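Local coordinates for protein thiamine pyrophosphokinase (Candida albicans, PDB 2G9Z) that transfers a pyrophosphate group from ATP to thiamine, making the coenzyme thiamine diphosphate, at residues Tyr44-Phe50 and Val255-Tyr260; Leu165-Leu169 and Val199-Ile205. One frame throughout, in Å; residues are numbered along the deposited sequence.

In the fold
From the N terminus the chain reaches strand 45-47, then passes through the parallel strands and helices of the catalytic domain and returns at strand 254-259, where interaction 1 closes a loop of about 200 residues. Interaction 2 falls within that loop: helix 155-170 ends against 199-205, the run that leads into strand 205-210, so a much shorter excursion containing helix 185-195 is closed first. The contacts therefore nest and do not cross. Interaction 1 brings an early strand to the edge of the five-stranded sheet, whereas interaction 2 fastens the end of helix 155-170 to the run entering strand 205-210 of the ten-stranded sheet. Their centres lie about 23 Å apart, and they do not touch.

Interaction 1: residues Tyr44-Phe50 and Val255-Tyr260; sequences YNHIQPF and VNYISY
Asn45, His46 and Ile47 pair in parallel with Asn256, Tyr257 and Ile258, making strand 45-47 the edge strand of a five-stranded sheet. Asn45 and Ile47 each use both N and O: Asn45 N bonds to Val255 O and Asn45 O accepts Tyr257 N, and Ile47 repeats the pattern with Tyr257 O and Ser259 N. From CB, the side chain of His46 rises on the same face as Tyr257, with CG anti to the backbone N (chi1 -172°), which swings the ring towards the neighbouring strand. His46 CD2 meets Tyr257 O at the ring edge (3.2 Å) and lies 3.6 Å from Tyr257 CD2, although the two rings are slid apart and hardly overlap. His46 CE1 is 3.5 Å from Ser259 OG. At the tip His46 NE2 hydrogen-bonds Ser259 OG at 2.6 Å, and a water links the same OG to Gln48 NE2. The opposite face has its own polar pair: Asn45 ND2 donates to Asn256 OD1 (3.0 Å) with the amide planes 89° apart, while Asn256 ND2 goes to the carbonyls of Lys252 and Val325. Beyond it Ile47 CD1 lies 4.1 Å from Ile258 CG1, and Ile47 also packs on Leu251 and Phe240 of the larger sheet. Branched aliphatics thus suit the face between the sheets, the buried amide of Asn256 is satisfied at both ends, and the imidazole-hydroxyl pair suits the more exposed face, where water can join it.

Interaction 2: residues Leu165-Leu169 and Val199-Ile205; sequences LHYQL and VVVDIDI
Val200 N donates to Gln168 OE1 over 2.6 Å in an almost straight bond, joining the last turns of helix 155-170 to the inverse gamma turn centred on Val200. In the α/β catalytic domain that turn belongs to the connection entering strand 205-210. The approach to OE1 is not flat, the donor being tilted 32° from the plane of the side-chain carbonyl. Gln168 gets there by bending at chi2 (-57°), which folds its amide over; Gln168 NE2 then adds a weak bond to Val200 O at 3.4 Å. A glutamine suits this place because one amide can accept firmly from the N-H and donate, weakly, to the carbonyl of the same residue, while Val199 CG1 rests beside its CD and OE1. Leu165 O accepts from both Gln168 N and Leu169 N, and a wider pi-type turn occurs at 166-169. Asp155, a magnesium ligand, begins this helix, so the contact belongs to the end remote from the metal. One residue before Gln168, Tyr167 lays its ring against Ile203 and Ile205, its hydroxyl bonded to Glu85. Ile203 CD1 touches Tyr167 CD1 at 3.8 Å, the two side chains crossing at about a right angle. The ring itself is sandwiched: His166 CD2 covers one face, and over the opposite one Ile205 CD1 makes a CH-pi contact, 3.8 Å from the centroid of the Tyr167 ring and only 5° off the normal.

Interaction 1: residues Tyr44-Phe50 and Val255-Tyr260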
loop_
_atom_site.group_PDB
_atom_site.type_symbol
_atom_site.label_atom_id
_atom_site.label_comp_id
_atom_site.label_asym_id
_atom_site.label_seq_id
_atom_site.Cartn_x
_atom_site.Cartn_y
_atom_site.Cartn_z
ATOM N N TYR A 44 -20.360 -19.527 -8.978
ATOM C CA TYR A 44 -19.511 -18.668 -8.166
ATOM C C TYR A 44 -18.072 -18.672 -8.663
ATOM O O TYR A 44 -17.691 -19.491 -9.499
ATOM C CB TYR A 44 -19.534 -19.126 -6.704
ATOM C CG TYR A 44 -19.113 -20.567 -6.500
ATOM C CD1 TYR A 44 -20.013 -21.613 -6.700
ATOM C CD2 TYR A 44 -17.812 -20.884 -6.110
ATOM C CE1 TYR A 44 -19.631 -22.941 -6.515
ATOM C CE2 TYR A 44 -17.416 -22.210 -5.927
ATOM C CZ TYR A 44 -18.330 -23.232 -6.130
ATOM O OH TYR A 44 -17.948 -24.544 -5.944
ATOM N N ASN A 45 -17.275 -17.745 -8.145
ATOM C CA ASN A 45 -15.873 -17.673 -8.525
ATOM C C ASN A 45 -15.068 -18.485 -7.517
ATOM O O ASN A 45 -15.125 -18.223 -6.318
ATOM C CB ASN A 45 -15.386 -16.223 -8.525
ATOM C CG ASN A 45 -13.935 -16.102 -8.955
ATOM O OD1 ASN A 45 -13.552 -16.594 -10.016
ATOM N ND2 ASN A 45 -13.121 -15.441 -8.133
ATOM N N HIS A 46 -14.335 -19.481 -8.005
ATOM C CA HIS A 46 -13.519 -20.317 -7.137
ATOM C C HIS A 46 -12.087 -19.808 -7.179
ATOM O O HIS A 46 -11.498 -19.689 -8.254
ATOM C CB HIS A 46 -13.557 -21.779 -7.598
ATOM C CG HIS A 46 -12.901 -22.731 -6.646
ATOM N ND1 HIS A 46 -12.662 -24.053 -6.959
ATOM C CD2 HIS A 46 -12.447 -22.558 -5.381
ATOM C CE1 HIS A 46 -12.089 -24.652 -5.930
ATOM N NE2 HIS A 46 -11.949 -23.767 -4.959
ATOM N N ILE A 47 -11.539 -19.491 -6.011
ATOM C CA ILE A 47 -10.173 -18.989 -5.910
ATOM C C ILE A 47 -9.334 -19.916 -5.037
ATOM O O ILE A 47 -9.733 -20.250 -3.924
ATOM C CB ILE A 47 -10.116 -17.588 -5.255
ATOM C CG1 ILE A 47 -11.158 -16.656 -5.870
ATOM C CG2 ILE A 47 -8.727 -16.997 -5.446
ATOM C CD1 ILE A 47 -11.254 -15.310 -5.171
ATOM N N GLN A 48 -8.174 -20.318 -5.544
ATOM C CA GLN A 48 -7.253 -21.188 -4.814
ATOM C C GLN A 48 -5.909 -20.474 -4.809
ATOM O O GLN A 48 -4.999 -20.827 -5.560
ATOM C CB GLN A 48 -7.127 -22.534 -5.518
ATOM C CG GLN A 48 -8.401 -23.347 -5.514
ATOM C CD GLN A 48 -8.293 -24.577 -6.385
ATOM O OE1 GLN A 48 -8.306 -24.484 -7.611
ATOM N NE2 GLN A 48 -8.169 -25.737 -5.758
ATOM N N PRO A 49 -5.767 -19.461 -3.945
ATOM C CA PRO A 49 -4.545 -18.657 -3.825
ATOM C C PRO A 49 -3.258 -19.392 -3.478
ATOM O O PRO A 49 -2.178 -18.961 -3.871
ATOM C CB PRO A 49 -4.896 -17.639 -2.737
ATOM C CG PRO A 49 -6.415 -17.650 -2.683
ATOM C CD PRO A 49 -6.727 -19.100 -2.889
ATOM N N PHE A 50 -3.373 -20.507 -2.761
ATOM C CA PHE A 50 -2.186 -21.216 -2.301
ATOM C C PHE A 50 -1.756 -22.478 -3.029
ATOM O O PHE A 50 -0.949 -23.248 -2.507
ATOM C CB PHE A 50 -2.355 -21.508 -0.811
ATOM C CG PHE A 50 -2.783 -20.309 -0.024
ATOM C CD1 PHE A 50 -1.878 -19.288 0.256
ATOM C CD2 PHE A 50 -4.104 -20.163 0.382
ATOM C CE1 PHE A 50 -2.284 -18.139 0.924
ATOM C CE2 PHE A 50 -4.519 -19.015 1.053
ATOM C CZ PHE A 50 -3.603 -18.000 1.322
ATOM N N VAL A 255 -20.468 -14.172 -5.789
ATOM C CA VAL A 255 -20.007 -15.113 -4.779
ATOM C C VAL A 255 -18.595 -15.619 -5.080
ATOM O O VAL A 255 -18.269 -15.964 -6.218
ATOM C CB VAL A 255 -20.964 -16.329 -4.685
ATOM C CG1 VAL A 255 -20.517 -17.270 -3.572
ATOM C CG2 VAL A 255 -22.384 -15.851 -4.423
ATOM N N ASN A 256 -17.757 -15.653 -4.051
ATOM C CA ASN A 256 -16.388 -16.134 -4.187
ATOM C C ASN A 256 -16.154 -17.223 -3.152
ATOM O O ASN A 256 -16.481 -17.054 -1.982
ATOM C CB ASN A 256 -15.378 -15.005 -3.930
ATOM C CG ASN A 256 -15.424 -13.918 -4.984
ATOM O OD1 ASN A 256 -14.780 -14.012 -6.039
ATOM N ND2 ASN A 256 -16.193 -12.879 -4.708
ATOM N N TYR A 257 -15.600 -18.346 -3.583
ATOM C CA TYR A 257 -15.289 -19.423 -2.659
ATOM C C TYR A 257 -13.774 -19.559 -2.675
ATOM O O TYR A 257 -13.189 -19.907 -3.698
ATOM C CB TYR A 257 -15.948 -20.738 -3.094
ATOM C CG TYR A 257 -15.513 -21.936 -2.269
ATOM C CD1 TYR A 257 -15.584 -21.913 -0.877
ATOM C CD2 TYR A 257 -15.024 -23.091 -2.883
ATOM C CE1 TYR A 257 -15.176 -23.010 -0.113
ATOM C CE2 TYR A 257 -14.614 -24.194 -2.131
ATOM C CZ TYR A 257 -14.692 -24.147 -0.749
ATOM O OH TYR A 257 -14.284 -25.232 -0.004
ATOM N N ILE A 258 -13.142 -19.242 -1.551
ATOM C CA ILE A 258 -11.691 -19.331 -1.441
ATOM C C ILE A 258 -11.390 -20.629 -0.710
ATOM O O ILE A 258 -11.839 -20.815 0.415
ATOM C CB ILE A 258 -11.107 -18.143 -0.627
ATOM C CG1 ILE A 258 -11.389 -16.815 -1.336
ATOM C CG2 ILE A 258 -9.607 -18.320 -0.454
ATOM C CD1 ILE A 258 -12.842 -16.374 -1.291
ATOM N N SER A 259 -10.641 -21.527 -1.347
ATOM C CA SER A 259 -10.326 -22.809 -0.724
ATOM C C SER A 259 -8.843 -23.140 -0.703
ATOM O O SER A 259 -8.054 -22.598 -1.476
ATOM C CB SER A 259 -11.088 -23.941 -1.423
ATOM O OG SER A 259 -10.640 -24.113 -2.756
ATOM N N TYR A 260 -8.483 -24.049 0.198
ATOM C CA TYR A 260 -7.108 -24.498 0.383
ATOM C C TYR A 260 -7.155 -25.803 1.178
ATOM O O TYR A 260 -8.151 -26.081 1.840
ATOM C CB TYR A 260 -6.322 -23.438 1.156
ATOM C CG TYR A 260 -7.171 -22.701 2.173
ATOM C CD1 TYR A 260 -7.784 -21.490 1.848
ATOM C CD2 TYR A 260 -7.421 -23.248 3.428
ATOM C CE1 TYR A 260 -8.630 -20.849 2.744
ATOM C CE2 TYR A 260 -8.266 -22.617 4.334
ATOM C CZ TYR A 260 -8.870 -21.420 3.984
ATOM O OH TYR A 260 -9.740 -20.807 4.854
HETATM O O HOH W 1 -8.366 -26.064 -2.775
HETATM O O HOH W 2 -5.489 -22.543 -2.464
#

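Interaction 2: residues Leu165-Leu169 and Val199-Ile205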
loop_
_atom_site.group_PDB
_atom_site.type_symbol
_atom_site.label_atom_id
_atom_site.label_comp_id
_atom_site.label_asym_id
_atom_site.label_seq_id
_atom_site.Cartn_x
_atom_site.Cartn_y
_atom_site.Cartn_z
ATOM N N LEU A 165 0.865 -10.256 -24.888
ATOM C CA LEU A 165 1.297 -10.404 -26.271
ATOM C C LEU A 165 1.997 -11.739 -26.493
ATOM O O LEU A 165 1.849 -12.352 -27.549
ATOM C CB LEU A 165 2.216 -9.243 -26.664
ATOM C CG LEU A 165 1.475 -7.915 -26.852
ATOM C CD1 LEU A 165 2.463 -6.785 -27.077
ATOM C CD2 LEU A 165 0.523 -8.035 -28.040
ATOM N N HIS A 166 2.756 -12.194 -25.500
ATOM C CA HIS A 166 3.458 -13.470 -25.610
ATOM C C HIS A 166 2.500 -14.622 -25.906
ATOM O O HIS A 166 2.748 -15.425 -26.798
ATOM C CB HIS A 166 4.207 -13.795 -24.318
ATOM C CG HIS A 166 4.647 -15.225 -24.225
ATOM N ND1 HIS A 166 5.824 -15.683 -24.775
ATOM C CD2 HIS A 166 4.041 -16.308 -23.678
ATOM C CE1 HIS A 166 5.926 -16.984 -24.570
ATOM N NE2 HIS A 166 4.858 -17.388 -23.907
ATOM N N TYR A 167 1.415 -14.703 -25.143
ATOM C CA TYR A 167 0.437 -15.773 -25.320
ATOM C C TYR A 167 -0.384 -15.630 -26.592
ATOM O O TYR A 167 -1.181 -16.505 -26.932
ATOM C CB TYR A 167 -0.473 -15.855 -24.094
ATOM C CG TYR A 167 0.206 -16.537 -22.928
ATOM C CD1 TYR A 167 0.406 -17.918 -22.930
ATOM C CD2 TYR A 167 0.713 -15.800 -21.858
ATOM C CE1 TYR A 167 1.096 -18.550 -21.902
ATOM C CE2 TYR A 167 1.411 -16.425 -20.818
ATOM C CZ TYR A 167 1.601 -17.801 -20.852
ATOM O OH TYR A 167 2.313 -18.431 -19.858
ATOM N N GLN A 168 -0.180 -14.530 -27.301
ATOM C CA GLN A 168 -0.899 -14.312 -28.545
ATOM C C GLN A 168 -0.002 -14.562 -29.749
ATOM O O GLN A 168 -0.404 -15.218 -30.711
ATOM C CB GLN A 168 -1.436 -12.881 -28.618
ATOM C CG GLN A 168 -2.542 -12.560 -27.631
ATOM C CD GLN A 168 -3.728 -13.493 -27.764
ATOM O OE1 GLN A 168 -4.241 -13.712 -28.864
ATOM N NE2 GLN A 168 -4.174 -14.043 -26.640
ATOM N N LEU A 169 1.226 -14.058 -29.672
ATOM C CA LEU A 169 2.170 -14.156 -30.780
ATOM C C LEU A 169 3.370 -15.095 -30.667
ATOM O O LEU A 169 3.842 -15.613 -31.679
ATOM C CB LEU A 169 2.687 -12.753 -31.108
ATOM C CG LEU A 169 1.785 -11.769 -31.862
ATOM C CD1 LEU A 169 0.337 -11.918 -31.445
ATOM C CD2 LEU A 169 2.281 -10.356 -31.603
ATOM N N VAL A 199 -6.938 -11.419 -31.499
ATOM C CA VAL A 199 -6.713 -11.787 -30.107
ATOM C C VAL A 199 -7.527 -12.990 -29.643
ATOM O O VAL A 199 -8.748 -13.024 -29.792
ATOM C CB VAL A 199 -7.022 -10.605 -29.162
ATOM C CG1 VAL A 199 -6.776 -11.017 -27.719
ATOM C CG2 VAL A 199 -6.157 -9.407 -29.525
ATOM N N VAL A 200 -6.832 -13.974 -29.079
ATOM C CA VAL A 200 -7.462 -15.181 -28.558
ATOM C C VAL A 200 -8.016 -14.828 -27.181
ATOM O O VAL A 200 -7.347 -15.009 -26.164
ATOM C CB VAL A 200 -6.436 -16.328 -28.415
ATOM C CG1 VAL A 200 -7.114 -17.576 -27.868
ATOM C CG2 VAL A 200 -5.797 -16.617 -29.761
ATOM N N VAL A 201 -9.243 -14.320 -27.166
ATOM C CA VAL A 201 -9.906 -13.901 -25.937
ATOM C C VAL A 201 -10.133 -14.997 -24.892
ATOM O O VAL A 201 -10.416 -14.693 -23.731
ATOM C CB VAL A 201 -11.268 -13.232 -26.264
ATOM C CG1 VAL A 201 -12.203 -14.241 -26.914
ATOM C CG2 VAL A 201 -11.890 -12.653 -25.001
ATOM N N ASP A 202 -9.999 -16.262 -25.279
ATOM C CA ASP A 202 -10.228 -17.344 -24.325
ATOM C C ASP A 202 -8.993 -18.129 -23.886
ATOM O O ASP A 202 -8.715 -19.215 -24.398
ATOM C CB ASP A 202 -11.280 -18.314 -24.874
ATOM C CG ASP A 202 -10.820 -19.029 -26.126
ATOM O OD1 ASP A 202 -10.475 -18.346 -27.112
ATOM O OD2 ASP A 202 -10.808 -20.278 -26.121
ATOM N N ILE A 203 -8.258 -17.576 -22.928
ATOM C CA ILE A 203 -7.075 -18.237 -22.395
ATOM C C ILE A 203 -6.896 -17.867 -20.924
ATOM O O ILE A 203 -6.774 -16.693 -20.574
ATOM C CB ILE A 203 -5.801 -17.865 -23.191
ATOM C CG1 ILE A 203 -4.594 -18.600 -22.600
ATOM C CG2 ILE A 203 -5.594 -16.357 -23.181
ATOM C CD1 ILE A 203 -3.310 -18.395 -23.368
ATOM N N ASP A 204 -6.903 -18.883 -20.068
ATOM C CA ASP A 204 -6.756 -18.686 -18.632
ATOM C C ASP A 204 -5.300 -18.517 -18.234
ATOM O O ASP A 204 -4.484 -19.418 -18.418
ATOM C CB ASP A 204 -7.362 -19.869 -17.879
ATOM C CG ASP A 204 -8.837 -20.042 -18.166
ATOM O OD1 ASP A 204 -9.610 -19.102 -17.883
ATOM O OD2 ASP A 204 -9.223 -21.115 -18.675
ATOM N N ILE A 205 -4.988 -17.354 -17.677
ATOM C CA ILE A 205 -3.633 -17.042 -17.255
ATOM C C ILE A 205 -3.602 -16.661 -15.778
ATOM O O ILE A 205 -4.471 -15.938 -15.295
ATOM C CB ILE A 205 -3.061 -15.850 -18.064
ATOM C CG1 ILE A 205 -3.184 -16.121 -19.566
ATOM C CG2 ILE A 205 -1.609 -15.603 -17.681
ATOM C CD1 ILE A 205 -2.413 -17.320 -20.037
#